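Long-range contact in alpha,alpha-trehalose-phosphate synthase (UDP-forming) (Burkholderia xenovorans, PDB 5V0T), which belongs to glycosyltransferase family 20, whose members have the two-domain GT-B fold, and is modelled here with 6-O-phosphono-alpha-D-glucopyranose and uridine-5'-diphosphate bound: residues Tyr107-Trp116 / Pro177-Ala185. Residues are numbered along the deposited sequence; the frame is centred on the assembly and turned at random.
With FMT (formic acid), chain U.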
# COMPACT_ATOMS: atom_id res chain seq x y z
N TYR A 107 8.31 -20.85 -3.66
CA TYR A 107 8.86 -21.09 -2.34
C TYR A 107 10.20 -21.77 -2.50
O TYR A 107 10.32 -22.72 -3.28
CB TYR A 107 7.93 -21.96 -1.49
CG TYR A 107 8.55 -22.33 -0.16
CD1 TYR A 107 8.78 -21.36 0.81
CD2 TYR A 107 8.91 -23.65 0.13
CE1 TYR A 107 9.34 -21.68 2.02
CE2 TYR A 107 9.48 -23.98 1.36
CZ TYR A 107 9.69 -22.98 2.29
OH TYR A 107 10.24 -23.27 3.51
N ASP A 108 11.21 -21.29 -1.78
CA ASP A 108 12.51 -21.95 -1.74
C ASP A 108 12.98 -21.95 -0.30
O ASP A 108 13.10 -20.89 0.33
CB ASP A 108 13.51 -21.25 -2.67
CG ASP A 108 14.90 -21.88 -2.63
OD1 ASP A 108 15.45 -22.06 -1.54
OD2 ASP A 108 15.46 -22.19 -3.70
N ARG A 109 13.23 -23.15 0.24
CA ARG A 109 13.66 -23.30 1.62
C ARG A 109 14.88 -22.45 1.93
O ARG A 109 14.97 -21.83 3.00
CB ARG A 109 13.98 -24.77 1.88
CG ARG A 109 13.23 -25.42 3.00
CD ARG A 109 13.71 -26.85 3.14
NE ARG A 109 12.60 -27.79 3.18
CZ ARG A 109 12.73 -29.10 2.97
NH1 ARG A 109 11.66 -29.88 3.03
NH2 ARG A 109 13.92 -29.62 2.69
N HIS A 110 15.85 -22.42 1.01
CA HIS A 110 17.07 -21.65 1.20
C HIS A 110 16.78 -20.16 1.25
O HIS A 110 17.43 -19.41 2.00
CB HIS A 110 18.04 -21.98 0.06
CG HIS A 110 19.48 -21.85 0.42
ND1 HIS A 110 20.12 -22.72 1.27
CD2 HIS A 110 20.42 -20.94 0.03
CE1 HIS A 110 21.38 -22.36 1.40
NE2 HIS A 110 21.59 -21.28 0.66
N ASP A 111 15.82 -19.69 0.46
CA ASP A 111 15.44 -18.28 0.56
C ASP A 111 14.75 -17.99 1.89
O ASP A 111 14.99 -16.95 2.51
CB ASP A 111 14.55 -17.87 -0.61
CG ASP A 111 15.31 -17.83 -1.91
OD1 ASP A 111 16.55 -17.76 -1.87
OD2 ASP A 111 14.65 -17.86 -2.97
N PHE A 112 13.90 -18.91 2.35
CA PHE A 112 13.24 -18.72 3.64
C PHE A 112 14.25 -18.65 4.78
O PHE A 112 14.11 -17.83 5.70
CB PHE A 112 12.22 -19.84 3.88
CG PHE A 112 11.61 -19.80 5.25
CD1 PHE A 112 10.92 -18.67 5.69
CD2 PHE A 112 11.73 -20.89 6.11
CE1 PHE A 112 10.35 -18.62 6.96
CE2 PHE A 112 11.18 -20.86 7.38
CZ PHE A 112 10.49 -19.73 7.81
N GLU A 113 15.28 -19.50 4.74
CA GLU A 113 16.33 -19.44 5.75
C GLU A 113 17.07 -18.11 5.71
O GLU A 113 17.39 -17.53 6.75
CB GLU A 113 17.32 -20.58 5.57
CG GLU A 113 16.77 -21.93 5.95
CD GLU A 113 17.72 -23.05 5.57
OE1 GLU A 113 17.25 -24.21 5.50
OE2 GLU A 113 18.92 -22.77 5.34
N GLY A 114 17.36 -17.60 4.51
CA GLY A 114 18.01 -16.31 4.39
C GLY A 114 17.13 -15.16 4.87
O GLY A 114 17.60 -14.23 5.52
N TYR A 115 15.83 -15.23 4.56
CA TYR A 115 14.85 -14.30 5.12
C TYR A 115 14.96 -14.25 6.64
O TYR A 115 15.00 -13.16 7.24
CB TYR A 115 13.46 -14.75 4.69
CG TYR A 115 12.27 -14.05 5.32
CD1 TYR A 115 11.78 -12.87 4.77
CD2 TYR A 115 11.60 -14.60 6.41
CE1 TYR A 115 10.65 -12.24 5.31
CE2 TYR A 115 10.48 -13.97 6.96
CZ TYR A 115 10.01 -12.79 6.40
OH TYR A 115 8.89 -12.16 6.92
N TRP A 116 14.98 -15.42 7.28
CA TRP A 116 15.13 -15.48 8.73
C TRP A 116 16.48 -14.93 9.17
O TRP A 116 16.57 -14.22 10.18
CB TRP A 116 14.99 -16.94 9.21
CG TRP A 116 14.21 -17.05 10.47
CD1 TRP A 116 14.71 -17.17 11.75
CD2 TRP A 116 12.79 -17.01 10.60
NE1 TRP A 116 13.66 -17.23 12.65
CE2 TRP A 116 12.48 -17.12 11.97
CE3 TRP A 116 11.75 -16.89 9.67
CZ2 TRP A 116 11.17 -17.13 12.44
CZ3 TRP A 116 10.45 -16.90 10.13
CH2 TRP A 116 10.17 -17.03 11.51
N PRO A 177 4.38 -22.58 2.95
CA PRO A 177 4.74 -23.79 3.71
C PRO A 177 5.15 -23.47 5.14
O PRO A 177 4.68 -24.15 6.07
CB PRO A 177 5.88 -24.39 2.87
CG PRO A 177 5.49 -24.02 1.46
CD PRO A 177 5.03 -22.57 1.63
N PRO A 178 5.98 -22.41 5.40
CA PRO A 178 6.29 -22.09 6.81
C PRO A 178 5.27 -21.19 7.51
O PRO A 178 5.65 -20.39 8.37
CB PRO A 178 7.66 -21.40 6.72
CG PRO A 178 7.63 -20.72 5.41
CD PRO A 178 6.83 -21.61 4.49
N HIS A 179 3.98 -21.33 7.18
CA HIS A 179 2.95 -20.48 7.79
C HIS A 179 3.00 -20.53 9.32
O HIS A 179 2.83 -19.50 9.99
CB HIS A 179 1.55 -20.88 7.28
CG HIS A 179 1.22 -22.33 7.46
ND1 HIS A 179 0.71 -22.84 8.63
CD2 HIS A 179 1.33 -23.38 6.61
CE1 HIS A 179 0.53 -24.15 8.51
NE2 HIS A 179 0.90 -24.50 7.29
N ARG A 180 3.23 -21.70 9.90
CA ARG A 180 3.20 -21.82 11.36
C ARG A 180 4.35 -21.07 12.01
O ARG A 180 4.17 -20.41 13.04
CB ARG A 180 3.21 -23.29 11.77
CG ARG A 180 3.19 -23.50 13.29
CD ARG A 180 3.11 -24.98 13.65
NE ARG A 180 3.12 -25.20 15.10
CZ ARG A 180 2.04 -25.29 15.86
NH1 ARG A 180 2.16 -25.49 17.17
NH2 ARG A 180 0.82 -25.18 15.32
N GLU A 181 5.55 -21.15 11.42
CA GLU A 181 6.70 -20.42 11.95
C GLU A 181 6.48 -18.91 11.83
O GLU A 181 6.89 -18.15 12.71
CB GLU A 181 7.98 -20.84 11.23
CG GLU A 181 8.48 -22.25 11.54
CD GLU A 181 7.59 -23.37 10.96
OE1 GLU A 181 6.85 -23.15 9.97
OE2 GLU A 181 7.64 -24.49 11.53
N LEU A 182 5.86 -18.48 10.74
CA LEU A 182 5.57 -17.06 10.57
C LEU A 182 4.59 -16.57 11.63
O LEU A 182 4.81 -15.52 12.25
CB LEU A 182 5.00 -16.80 9.16
CG LEU A 182 5.99 -16.87 8.00
CD1 LEU A 182 5.25 -16.88 6.67
CD2 LEU A 182 6.93 -15.68 8.08
N VAL A 183 3.50 -17.30 11.84
CA VAL A 183 2.51 -16.81 12.79
C VAL A 183 3.05 -16.89 14.21
O VAL A 183 2.78 -16.02 15.04
CB VAL A 183 1.18 -17.58 12.65
CG1 VAL A 183 0.19 -17.13 13.72
CG2 VAL A 183 0.58 -17.34 11.25
N GLU A 184 3.82 -17.93 14.53
CA GLU A 184 4.43 -17.98 15.85
C GLU A 184 5.35 -16.78 16.07
O GLU A 184 5.33 -16.15 17.13
CB GLU A 184 5.19 -19.29 16.05
CG GLU A 184 5.89 -19.36 17.39
CD GLU A 184 6.50 -20.72 17.67
OE1 GLU A 184 6.73 -21.03 18.86
OE2 GLU A 184 6.74 -21.48 16.71
N ALA A 185 6.15 -16.43 15.06
CA ALA A 185 7.01 -15.26 15.15
C ALA A 185 6.20 -13.99 15.38
O ALA A 185 6.60 -13.12 16.16
CB ALA A 185 7.86 -15.13 13.88
C FMT U . 7.25 -23.38 -5.41
O1 FMT U . 8.24 -22.80 -5.90
O2 FMT U . 6.47 -24.11 -6.03
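Tyr107 and Phe112 each lay an aromatic face against a proline of the Pro177-Pro178 pair, where two nearly parallel helices of the N-terminal Rossmann-like domain of this GT-B protein begin. The segment axes, 10° apart in direction, stay 12.9 Å from each other, so large side chains must bridge the gap.

The CH-pi contacts come first. Pro178 CG sits 3.7 Å from the centroid of the Phe112 ring, almost on its normal, while Pro177 CG lies over one face of Tyr107, offset toward the rim. Phe112 extends across to Pro178, the N-cap residue of helix 179-186, because its chi1 of 173° swings the ring away from the backbone N, beside the carbonyl carbon. Phe89, on helix 79-98, also meets the Phe112 ring.

Further along, the packing is mostly apolar. Leu182 CD2 reaches Tyr115 CE2 at 4.1 Å, and the Tyr115 hydroxyl is hydrogen-bonded to the carbonyl O of Tyr141. Trp116 brings its six-membered ring to Ala185 CB, and the ring edge also comes to Glu181 O, 3.7 Å from Trp116 CH2.

No hydrogen bond crosses between the segments. Asp108 caps its own helix, with Asp111 N 3.1 Å from Asp108 OD1, and Tyr107 N donates an almost straight bond (171°) to formic acid O1, 3.0 Å away.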